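Local atomic coordinates of enoyl-CoA hydratase/isomerase (Mycobacterium abscessus, PDB entry 3QXZ), a protein that probably catalyses the hydration or double-bond isomerisation of enoyl-CoA thioesters. Residues T156-A159 and A160-L164. Sequence-based numbering, arbitrary orientation. Where two conformers were deposited one is given.
Sequences TAVA and AELLL
Val158 and Leu162, one turn apart on a helix, make the apolar side-chain contact between the consecutive segments 156-159 and 160-164. The two side chains lie alongside each other and point the same way. Val158 CG1 is anti to the backbone N (chi1 178°) and meets Leu162 CD1 at 4.1 Å in one of the two deposited conformers of Leu162. Leu162 CG also rests against the carbonyl oxygen Val158 O, at 3.3 Å. Leu163 repeats this one residue on, with its CG 3.2 Å from Ala159 O. In both leucines CG is anti to the carbonyl carbon, which swings the branch back over the preceding turn. Ala160 adds its methyl, with CB 3.3 Å from Thr156 O.

Four successive i to i+4 backbone hydrogen bonds join the segments, the pattern of an alpha-helix. The helix is kinked where Thr156 N and Ala157 N have no bond to the turn before. Ala160 N donates to Thr156 O at 2.8 Å, and Glu161 N to Ala157 O at 2.9 Å. Leu162 N to Val158 O is the straightest, with an N-H...O angle of 168°. Leu163 N to Ala159 O completes the set. This is helix 151-165 of the crotonase-like fold, buried against a second subunit of the three-chain assembly. Thr156 packs there on Leu153 of that subunit, and Leu164 on its Ala209.

The charged group is Glu161. Its extended chain brings the carboxylate to Arg173 of the same chain, which forms a salt bridge with OE1, and to Asn181 of the second subunit, whose ND2 donates a hydrogen bond to OE1. That ND2 also donates to Ala157 O, tying two adjacent turns to the neighbour.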
loop_
_atom_site.group_PDB
_atom_site.type_symbol
_atom_site.label_atom_id
_atom_site.label_comp_id
_atom_site.label_asym_id
_atom_site.label_seq_id
_atom_site.Cartn_x
_atom_site.Cartn_y
_atom_site.Cartn_z
ATOM N N THR A 156 0.686 6.327 1.901
ATOM C CA THR A 156 1.427 7.565 2.128
ATOM C C THR A 156 0.936 8.397 3.300
ATOM O O THR A 156 1.744 9.104 3.910
ATOM C CB THR A 156 1.465 8.472 0.896
ATOM O OG1 THR A 156 0.135 8.847 0.532
ATOM C CG2 THR A 156 2.189 7.801 -0.262
ATOM N N ALA A 157 -0.352 8.321 3.621
ATOM C CA ALA A 157 -0.896 9.170 4.691
ATOM C C ALA A 157 -0.487 8.705 6.067
ATOM O O ALA A 157 -0.043 9.517 6.904
ATOM C CB ALA A 157 -2.426 9.264 4.584
ATOM N N VAL A 158 -0.639 7.413 6.326
ATOM C CA VAL A 158 -0.161 6.867 7.601
ATOM C C VAL A 158 1.353 7.071 7.697
ATOM O O VAL A 158 1.872 7.437 8.758
ATOM C CB VAL A 158 -0.588 5.401 7.819
ATOM C CG1 VAL A 158 -0.022 4.872 9.137
ATOM C CG2 VAL A 158 -2.134 5.292 7.859
ATOM N N ALA A 159 2.077 6.858 6.590
ATOM C CA ALA A 159 3.522 7.086 6.609
ATOM C C ALA A 159 3.850 8.537 6.931
ATOM O O ALA A 159 4.705 8.796 7.787
ATOM C CB ALA A 159 4.148 6.675 5.292
ATOM N N ALA A 160 3.172 9.482 6.284
ATOM C CA ALA A 160 3.450 10.899 6.542
ATOM C C ALA A 160 3.166 11.240 8.001
ATOM O O ALA A 160 3.927 11.989 8.629
ATOM C CB ALA A 160 2.624 11.772 5.594
ATOM N N GLU A 161 2.058 10.747 8.556
ATOM C CA GLU A 161 1.746 11.063 9.953
ATOM C C GLU A 161 2.860 10.534 10.862
ATOM O O GLU A 161 3.365 11.267 11.722
ATOM C CB GLU A 161 0.431 10.406 10.343
ATOM C CG GLU A 161 0.043 10.645 11.789
ATOM C CD GLU A 161 -1.201 9.883 12.206
ATOM O OE1 GLU A 161 -1.925 9.333 11.367
ATOM O OE2 GLU A 161 -1.424 9.808 13.426
ATOM N N LEU A 162 3.269 9.275 10.711
ATOM C CA LEU A 162 4.259 8.710 11.618
ATOM C C LEU A 162 5.612 9.398 11.444
ATOM O O LEU A 162 6.293 9.667 12.445
ATOM C CB LEU A 162 4.360 7.191 11.433
ATOM C CG LEU A 162 3.058 6.430 11.710
ATOM C CD1 LEU A 162 3.278 4.915 11.617
ATOM C CD2 LEU A 162 2.462 6.807 13.078
ATOM N N LEU A 163 6.000 9.721 10.209
ATOM C CA LEU A 163 7.343 10.311 9.974
ATOM C C LEU A 163 7.410 11.806 10.253
ATOM O O LEU A 163 8.435 12.294 10.755
ATOM C CB LEU A 163 7.806 10.038 8.548
ATOM C CG LEU A 163 7.900 8.550 8.172
ATOM C CD1 LEU A 163 8.459 8.444 6.755
ATOM C CD2 LEU A 163 8.748 7.769 9.177
ATOM N N LEU A 164 6.350 12.547 9.937
ATOM C CA LEU A 164 6.364 14.001 10.084
ATOM C C LEU A 164 5.991 14.432 11.488
ATOM O O LEU A 164 6.410 15.515 11.918
ATOM C CB LEU A 164 5.434 14.673 9.067
ATOM C CG LEU A 164 5.777 14.517 7.590
ATOM C CD1 LEU A 164 4.755 15.171 6.704
ATOM C CD2 LEU A 164 7.167 15.121 7.297
#